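Oxidoreductase (PDB 3KA7) binds flavin-adenine dinucleotide and probably works as a flavin-dependent oxidoreductase of the amine oxidoreductase family. Local coordinates at residues Q48-A53 with G281-L286; T40-K45 with V364-S369; N308-V313 with H326-H331. All coordinates share one frame; numbering follows the deposited sequence.

All three contacts involve the mixed sheet beside the flavin. Contacts 1 and 2 join its neighbouring strands 280-288 and 362-370 to the small hairpin of strands 41-44 and 47-50, while contact 3 lies wholly within it, pairing strands 307-311 and 326-334. Contacts 1 and 3 are buried, and contact 2 is at the surface. The chemistry follows: one lysine amino group gripping a turn at the cofactor in contact 1, leucines, a tyrosine and bridging waters in contact 2, and antiparallel backbone pairing with a heavily bonded carboxylate in contact 3. Leu49 of contact 1 also packs on Leu327 of contact 3 and Leu365 of contact 2.

Contact 1 (Q48-A53 with G281-L286). With FAD (flavin-adenine dinucleotide), chain B.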
# COMPACT_ATOMS: atom_id res chain seq x y z
N GLN A 48 -7.08 -18.05 -0.75
CA GLN A 48 -7.47 -16.74 -0.24
C GLN A 48 -6.61 -15.68 -0.92
O GLN A 48 -5.55 -15.32 -0.41
CB GLN A 48 -7.30 -16.66 1.28
CG GLN A 48 -8.32 -17.47 2.07
CD GLN A 48 -9.75 -17.00 1.84
OE1 GLN A 48 -10.58 -17.74 1.31
NE2 GLN A 48 -10.03 -15.76 2.24
N LEU A 49 -7.04 -15.23 -2.09
CA LEU A 49 -6.37 -14.13 -2.77
C LEU A 49 -6.83 -12.84 -2.07
O LEU A 49 -7.45 -12.89 -1.01
CB LEU A 49 -6.73 -14.12 -4.26
CG LEU A 49 -6.44 -15.42 -5.03
CD1 LEU A 49 -6.68 -15.26 -6.56
CD2 LEU A 49 -5.01 -15.90 -4.75
N SER A 50 -6.53 -11.69 -2.66
CA SER A 50 -6.94 -10.45 -2.03
C SER A 50 -7.52 -9.49 -3.04
O SER A 50 -7.35 -9.65 -4.25
CB SER A 50 -5.77 -9.77 -1.33
OG SER A 50 -4.97 -9.05 -2.25
N SER A 51 -8.22 -8.49 -2.52
CA SER A 51 -8.78 -7.41 -3.34
C SER A 51 -7.74 -6.35 -3.69
O SER A 51 -8.06 -5.34 -4.33
CB SER A 51 -9.91 -6.75 -2.57
OG SER A 51 -9.44 -6.35 -1.31
N GLY A 52 -6.50 -6.56 -3.27
CA GLY A 52 -5.44 -5.61 -3.56
C GLY A 52 -4.16 -6.05 -2.87
O GLY A 52 -3.35 -6.78 -3.45
N ALA A 53 -4.01 -5.61 -1.62
CA ALA A 53 -2.78 -5.80 -0.85
C ALA A 53 -2.31 -7.26 -0.75
O ALA A 53 -3.11 -8.19 -0.72
CB ALA A 53 -2.95 -5.21 0.55
N GLY A 281 -0.35 -0.81 -11.04
CA GLY A 281 0.47 -2.02 -10.99
C GLY A 281 -0.33 -3.23 -11.42
O GLY A 281 -1.56 -3.18 -11.52
N ILE A 282 0.38 -4.32 -11.67
CA ILE A 282 -0.25 -5.59 -11.99
C ILE A 282 0.24 -6.66 -11.02
O ILE A 282 1.43 -6.76 -10.76
CB ILE A 282 0.08 -6.03 -13.41
CG1 ILE A 282 -0.56 -5.09 -14.42
CG2 ILE A 282 -0.38 -7.47 -13.62
CD1 ILE A 282 0.16 -5.11 -15.76
N LYS A 283 -0.70 -7.43 -10.49
CA LYS A 283 -0.44 -8.51 -9.55
C LYS A 283 -0.69 -9.84 -10.25
O LYS A 283 -1.77 -10.05 -10.81
CB LYS A 283 -1.38 -8.36 -8.34
CG LYS A 283 -1.35 -9.54 -7.38
CD LYS A 283 -2.19 -9.29 -6.12
CE LYS A 283 -3.53 -8.66 -6.43
NZ LYS A 283 -4.40 -8.68 -5.21
N ILE A 284 0.30 -10.73 -10.23
CA ILE A 284 0.15 -12.06 -10.80
C ILE A 284 0.18 -13.06 -9.66
O ILE A 284 1.18 -13.15 -8.95
CB ILE A 284 1.27 -12.38 -11.81
CG1 ILE A 284 1.24 -11.37 -12.97
CG2 ILE A 284 1.15 -13.83 -12.32
CD1 ILE A 284 2.39 -11.54 -13.95
N CYS A 285 -0.91 -13.80 -9.48
CA CYS A 285 -1.02 -14.79 -8.40
C CYS A 285 -0.74 -16.18 -8.97
O CYS A 285 -1.32 -16.56 -9.98
CB CYS A 285 -2.42 -14.77 -7.80
SG CYS A 285 -2.86 -13.15 -7.07
N LEU A 286 0.17 -16.92 -8.32
CA LEU A 286 0.56 -18.25 -8.79
C LEU A 286 0.07 -19.30 -7.81
O LEU A 286 0.16 -19.11 -6.61
CB LEU A 286 2.09 -18.34 -8.90
CG LEU A 286 2.80 -17.24 -9.69
CD1 LEU A 286 4.31 -17.44 -9.66
CD2 LEU A 286 2.29 -17.14 -11.13
PA FAD B . -10.05 1.70 -0.15
O1A FAD B . -9.84 2.58 -1.35
O2A FAD B . -9.47 0.31 -0.22
O5B FAD B . -11.63 1.57 0.13
C5B FAD B . -12.51 2.59 -0.32
C4B FAD B . -13.91 2.01 -0.11
O4B FAD B . -14.92 2.95 -0.42
C3B FAD B . -14.13 0.78 -1.00
O3B FAD B . -14.51 -0.34 -0.22
C2B FAD B . -15.25 1.22 -1.95
O2B FAD B . -16.10 0.16 -2.33
C1B FAD B . -15.97 2.29 -1.13
N9A FAD B . -16.67 3.31 -1.92
C8A FAD B . -16.26 3.97 -3.06
N7A FAD B . -17.22 4.88 -3.39
C5A FAD B . -18.22 4.79 -2.46
C6A FAD B . -19.43 5.44 -2.32
N6A FAD B . -19.75 6.46 -3.12
N1A FAD B . -20.25 5.12 -1.25
C2A FAD B . -19.88 4.15 -0.34
N3A FAD B . -18.67 3.50 -0.49
C4A FAD B . -17.87 3.82 -1.54
N1 FAD B . -0.62 -2.11 1.06
C2 FAD B . 0.17 -2.67 2.05
O2 FAD B . 0.28 -2.11 3.14
N3 FAD B . 0.84 -3.85 1.79
C4 FAD B . 0.74 -4.47 0.55
O4 FAD B . 1.34 -5.52 0.31
C4X FAD B . -0.05 -3.91 -0.44
N5 FAD B . -0.14 -4.51 -1.69
C5X FAD B . -0.94 -3.94 -2.66
C6 FAD B . -1.06 -4.54 -3.91
C7 FAD B . -1.87 -3.98 -4.89
C7M FAD B . -1.98 -4.66 -6.23
C8 FAD B . -2.57 -2.82 -4.60
C8M FAD B . -3.45 -2.18 -5.63
C9 FAD B . -2.45 -2.20 -3.36
C9A FAD B . -1.63 -2.77 -2.38
N10 FAD B . -1.51 -2.16 -1.14
C10 FAD B . -0.73 -2.73 -0.17
C1' FAD B . -2.17 -0.85 -0.84
C2' FAD B . -3.46 -1.12 -0.05
O2' FAD B . -4.18 -2.18 -0.66
C3' FAD B . -4.29 0.16 -0.02
O3' FAD B . -3.45 1.26 0.31
C4' FAD B . -5.46 0.16 0.97
O4' FAD B . -6.24 -1.02 0.87
C5' FAD B . -6.34 1.34 0.60
O5' FAD B . -7.24 1.54 1.67
P FAD B . -8.13 2.85 1.72
O1P FAD B . -8.30 3.26 3.17
O2P FAD B . -7.62 3.94 0.81
O3P FAD B . -9.60 2.42 1.22
O HOH W 1 -4.68 -11.44 -4.97
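Lys283 reaches from strand 280-288 into the turn that follows strand 47-50, and its amino group makes the direct polar bonds of the contact. Its chain leaves with CG anti to the backbone N (chi1 171°) and then bends at chi3 (44°), which brings NZ up to the turn's carbonyls. The direct bonds come first: NZ donates to Gly52 O at 2.8 Å, approaching at a tilt to the carbonyl plane, and more weakly to Ser50 O at 3.3 Å. Tyr370, on the next strand of the sheet, adds a weak bond of its own through OH.

Water comes next. One molecule accepts from Lys283 NZ at 2.8 Å and also from Ser50 N, tying the lysine to the end of strand 47-50.

The turn has its own internal bonds. Ser50 OG accepts from Gly52 N at 3.1 Å, an ST turn, and donates to Ala53 O at 2.6 Å from above the carbonyl plane. Ser51 OG is held separately, by Gly37 and Thr40.

The apolar part is one side-chain pair: Leu49 CD2 lies 4.2 Å from Cys285 CB, with SG beside it.

Beyond the turn lies the flavin, with Ala53 CA 3.1 Å from FAD N5 and Ala53 CB against the ring system near C4X. The chemistry implies that one lysine amino group, reaching across from the mixed sheet, probably helps fix the backbone that carries Gly52 and Ala53 to the isoalloxazine.

Contact 2 (T40-K45 with V364-S369); sequences TNLSYK and VLLIQS
Tyr44 lies with its ring against the two leucines of a classic beta bulge, Leu365 and Leu366, which both face Cys285 on the neighbouring strand. Leu366 sets CD2 squarely over one face of the tyrosine ring, a CH-pi contact 4.3 Å from the centroid and only 4° off the normal. Its other branch, CD1, reaches past to the phenol end, 3.8 Å from Tyr44 OH. Leu365 comes in differently: it slides past the tyrosine in the opposite direction and places CD1 at the ring edge, in plane, 3.9 Å from Tyr44 CD2. Lys45 CG covers the opposite face, nearer the rim.

The tyrosine gets there because its first torsion (chi1 -167°) puts CG anti to N, sending the ring out toward strand 362-370. Further along, Leu42 and Leu366 meet tip to tip, their CD2 methyls 4.2 Å apart.

Polar links run through water. One molecule sits 2.6 Å from Tyr44 OH and donates to Leu365 O; a second accepts from Lys45 NZ and donates to that same carbonyl. A serine at Tyr44 would probably leave Leu366 CD2 without its ring face and the first water without its phenol partner.

The hairpin of strands 41-44 and 47-50 is thus laid on the sheet's edge strand by leucine-aromatic packing, and Leu365 O, at the bulge, takes two water bonds, as fits a contact at the surface.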
# COMPACT_ATOMS: atom_id res chain seq x y z
N THR A 40 -8.80 -6.72 1.59
CA THR A 40 -9.51 -7.86 2.16
C THR A 40 -9.30 -9.09 1.28
O THR A 40 -8.57 -9.04 0.30
CB THR A 40 -11.00 -7.56 2.36
OG1 THR A 40 -11.58 -8.58 3.20
CG2 THR A 40 -11.70 -7.51 1.03
N ASN A 41 -9.93 -10.21 1.64
CA ASN A 41 -9.65 -11.46 0.94
C ASN A 41 -10.63 -11.70 -0.20
O ASN A 41 -11.75 -11.20 -0.17
CB ASN A 41 -9.68 -12.65 1.90
CG ASN A 41 -8.55 -12.64 2.91
OD1 ASN A 41 -7.88 -11.62 3.11
ND2 ASN A 41 -8.32 -13.78 3.55
N LEU A 42 -10.20 -12.46 -1.19
CA LEU A 42 -11.07 -12.91 -2.26
C LEU A 42 -10.89 -14.41 -2.38
O LEU A 42 -9.79 -14.87 -2.66
CB LEU A 42 -10.70 -12.23 -3.58
CG LEU A 42 -11.09 -13.04 -4.82
CD1 LEU A 42 -12.59 -13.06 -4.98
CD2 LEU A 42 -10.43 -12.46 -6.07
N SER A 43 -11.96 -15.16 -2.12
CA SER A 43 -11.92 -16.61 -2.24
C SER A 43 -11.89 -16.98 -3.73
O SER A 43 -12.79 -16.61 -4.48
CB SER A 43 -13.14 -17.25 -1.57
OG SER A 43 -13.20 -16.94 -0.18
N TYR A 44 -10.85 -17.69 -4.15
CA TYR A 44 -10.68 -18.03 -5.56
C TYR A 44 -10.04 -19.40 -5.72
O TYR A 44 -8.87 -19.59 -5.41
CB TYR A 44 -9.84 -16.97 -6.28
CG TYR A 44 -9.89 -17.08 -7.79
CD1 TYR A 44 -10.95 -16.53 -8.51
CD2 TYR A 44 -8.86 -17.70 -8.50
CE1 TYR A 44 -10.99 -16.62 -9.90
CE2 TYR A 44 -8.90 -17.79 -9.88
CZ TYR A 44 -9.96 -17.26 -10.57
OH TYR A 44 -10.00 -17.35 -11.94
N LYS A 45 -10.83 -20.36 -6.21
CA LYS A 45 -10.33 -21.71 -6.45
C LYS A 45 -9.60 -22.34 -5.26
O LYS A 45 -8.59 -23.02 -5.42
CB LYS A 45 -9.47 -21.74 -7.72
CG LYS A 45 -10.29 -21.40 -8.96
CD LYS A 45 -9.51 -21.56 -10.24
CE LYS A 45 -10.42 -21.30 -11.44
NZ LYS A 45 -9.68 -21.27 -12.71
N VAL A 364 -0.31 -20.13 -13.32
CA VAL A 364 -0.86 -18.80 -13.09
C VAL A 364 -2.32 -18.95 -12.69
O VAL A 364 -3.12 -19.52 -13.43
CB VAL A 364 -0.74 -17.95 -14.34
CG1 VAL A 364 -1.42 -16.59 -14.14
CG2 VAL A 364 0.74 -17.79 -14.73
N LEU A 365 -2.67 -18.43 -11.52
CA LEU A 365 -4.00 -18.56 -10.96
C LEU A 365 -4.91 -17.41 -11.38
O LEU A 365 -6.03 -17.63 -11.83
CB LEU A 365 -3.91 -18.65 -9.43
CG LEU A 365 -5.16 -18.89 -8.57
CD1 LEU A 365 -5.87 -20.20 -8.92
CD2 LEU A 365 -4.80 -18.82 -7.08
N LEU A 366 -4.43 -16.18 -11.22
CA LEU A 366 -5.23 -15.01 -11.55
C LEU A 366 -4.30 -13.83 -11.74
O LEU A 366 -3.31 -13.69 -11.02
CB LEU A 366 -6.22 -14.70 -10.42
CG LEU A 366 -7.28 -13.62 -10.69
CD1 LEU A 366 -8.19 -14.03 -11.84
CD2 LEU A 366 -8.08 -13.31 -9.43
N ILE A 367 -4.61 -12.98 -12.71
CA ILE A 367 -3.86 -11.74 -12.90
C ILE A 367 -4.84 -10.60 -12.66
O ILE A 367 -5.95 -10.61 -13.21
CB ILE A 367 -3.30 -11.67 -14.33
CG1 ILE A 367 -2.38 -12.87 -14.57
CG2 ILE A 367 -2.57 -10.33 -14.60
CD1 ILE A 367 -1.90 -12.97 -16.02
N GLN A 368 -4.46 -9.65 -11.81
CA GLN A 368 -5.32 -8.52 -11.45
C GLN A 368 -4.59 -7.20 -11.69
O GLN A 368 -3.46 -7.04 -11.22
CB GLN A 368 -5.72 -8.64 -9.97
CG GLN A 368 -6.48 -9.96 -9.65
CD GLN A 368 -6.55 -10.28 -8.16
OE1 GLN A 368 -7.59 -10.10 -7.52
NE2 GLN A 368 -5.45 -10.76 -7.60
N SER A 369 -5.22 -6.28 -12.42
CA SER A 369 -4.59 -5.00 -12.74
C SER A 369 -5.24 -3.86 -11.96
O SER A 369 -6.46 -3.86 -11.75
CB SER A 369 -4.68 -4.69 -14.23
OG SER A 369 -3.99 -5.67 -15.00
O HOH W 2 -8.06 -17.75 -13.65
O HOH W 3 -7.02 -19.98 -12.62

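Contact 3 (N308-V313 with H326-H331)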
# COMPACT_ATOMS: atom_id res chain seq x y z
N ASN A 308 8.84 -6.62 -10.01
CA ASN A 308 9.71 -5.99 -9.01
C ASN A 308 10.00 -6.87 -7.81
O ASN A 308 11.04 -6.75 -7.14
CB ASN A 308 9.09 -4.69 -8.51
CG ASN A 308 8.83 -3.72 -9.62
OD1 ASN A 308 7.69 -3.34 -9.85
ND2 ASN A 308 9.89 -3.33 -10.36
N GLY A 309 9.05 -7.74 -7.48
CA GLY A 309 9.29 -8.67 -6.39
C GLY A 309 8.11 -9.60 -6.20
O GLY A 309 7.09 -9.49 -6.88
N VAL A 310 8.26 -10.53 -5.28
CA VAL A 310 7.22 -11.49 -5.06
C VAL A 310 7.21 -11.91 -3.59
O VAL A 310 8.23 -11.77 -2.91
CB VAL A 310 7.37 -12.69 -6.05
CG1 VAL A 310 8.64 -12.57 -6.90
CG2 VAL A 310 7.20 -14.03 -5.40
N ASN A 311 6.04 -12.33 -3.09
CA ASN A 311 5.97 -12.91 -1.75
C ASN A 311 5.22 -14.24 -1.75
O ASN A 311 4.74 -14.67 -2.79
CB ASN A 311 5.44 -11.94 -0.68
CG ASN A 311 3.93 -11.67 -0.76
OD1 ASN A 311 3.21 -12.23 -1.59
ND2 ASN A 311 3.46 -10.79 0.13
N GLU A 312 5.19 -14.89 -0.60
CA GLU A 312 4.63 -16.23 -0.49
C GLU A 312 4.06 -16.35 0.91
O GLU A 312 4.67 -16.95 1.80
CB GLU A 312 5.76 -17.25 -0.67
CG GLU A 312 5.30 -18.65 -0.99
CD GLU A 312 6.41 -19.45 -1.64
OE1 GLU A 312 7.24 -20.04 -0.90
OE2 GLU A 312 6.47 -19.47 -2.89
N VAL A 313 2.89 -15.76 1.13
CA VAL A 313 2.40 -15.60 2.49
C VAL A 313 1.94 -16.91 3.13
O VAL A 313 1.72 -16.98 4.34
CB VAL A 313 1.29 -14.54 2.58
CG1 VAL A 313 1.85 -13.17 2.14
CG2 VAL A 313 0.09 -14.95 1.74
N HIS A 326 1.30 -23.58 -2.42
CA HIS A 326 1.68 -22.27 -1.90
C HIS A 326 1.02 -21.19 -2.75
O HIS A 326 0.74 -21.40 -3.93
CB HIS A 326 3.20 -22.08 -1.90
CG HIS A 326 3.88 -22.63 -0.68
ND1 HIS A 326 3.71 -22.09 0.57
CD2 HIS A 326 4.73 -23.67 -0.54
CE1 HIS A 326 4.42 -22.78 1.45
NE2 HIS A 326 5.06 -23.74 0.80
N LEU A 327 0.76 -20.05 -2.13
CA LEU A 327 0.27 -18.88 -2.85
C LEU A 327 1.44 -17.94 -3.01
O LEU A 327 1.96 -17.41 -2.03
CB LEU A 327 -0.83 -18.19 -2.05
CG LEU A 327 -1.39 -16.86 -2.60
CD1 LEU A 327 -1.81 -16.98 -4.08
CD2 LEU A 327 -2.54 -16.37 -1.72
N THR A 328 1.87 -17.74 -4.25
CA THR A 328 3.00 -16.87 -4.54
C THR A 328 2.46 -15.72 -5.38
O THR A 328 1.86 -15.95 -6.44
CB THR A 328 4.07 -17.62 -5.31
OG1 THR A 328 4.41 -18.82 -4.59
CG2 THR A 328 5.33 -16.75 -5.50
N MSE A 329 2.66 -14.50 -4.90
CA MSE A 329 2.14 -13.31 -5.58
C MSE A 329 3.25 -12.36 -6.02
O MSE A 329 4.16 -12.06 -5.25
CB MSE A 329 1.11 -12.59 -4.70
CG MSE A 329 -0.11 -13.45 -4.41
SE MSE A 329 -1.47 -12.53 -3.40
CE MSE A 329 -0.54 -12.26 -1.76
N CYS A 330 3.16 -11.91 -7.26
CA CYS A 330 4.17 -11.07 -7.90
C CYS A 330 3.61 -9.69 -8.17
O CYS A 330 2.44 -9.56 -8.52
CB CYS A 330 4.57 -11.68 -9.24
SG CYS A 330 4.98 -13.45 -9.15
N HIS A 331 4.45 -8.66 -8.03
CA HIS A 331 4.03 -7.29 -8.36
C HIS A 331 4.90 -6.68 -9.44
O HIS A 331 6.14 -6.81 -9.42
CB HIS A 331 4.09 -6.36 -7.16
CG HIS A 331 3.47 -5.03 -7.42
ND1 HIS A 331 2.11 -4.86 -7.62
CD2 HIS A 331 4.02 -3.80 -7.58
CE1 HIS A 331 1.85 -3.59 -7.87
NE2 HIS A 331 2.99 -2.92 -7.84
O HOH W 4 1.71 -14.62 -1.39
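Glu312 lays its carboxylate over one face of the His326 imidazole, OE1 4.2 Å above the ring plane near its centre and the two planes 19° apart. This stack sits at the loop end of an antiparallel beta hairpin, strands 307-311 and 326-334 of the mixed sheet. The glutamate chain, extended and anti at chi1 (-162°), also brings OE2 to Thr328, whose OG1 donates to its anti lone pair at 2.7 Å. Backbone amides of Leu292, Val293 and Gly294 and the side chain of Gln315 bind the same carboxylate, so five donors grip it and it probably stays ionised although buried. The stacked imidazole is itself held by Thr314, bonded to ND1.

The pairing is regular at Asn311 with Met329, each N bonded to the other's O; at Gly309 with His331, His331 N donates to Gly309 O but Asn308 N, not Gly309 N, reaches His331 O. Val310 with Cys330 is a non-hydrogen-bonded pair, CA atoms 4.2 Å apart. On the face carrying Val310 and Cys330, the valine CB meets SG at 4.0 Å.

The other face looks to the cofactor side, where the His331 side chain comes within about 4 Å of the FAD. Here Asn311 and the selenomethionine Met329 run side by side, OD1 of the first 3.8 Å from CE of the second, while Asn311 ND2 bonds to the carbonyl of Phe54. A water closes the hairpin's end: it donates to Asn311 OD1 at 2.8 Å and to Leu327 O at 2.9 Å, and accepts from Val313 N.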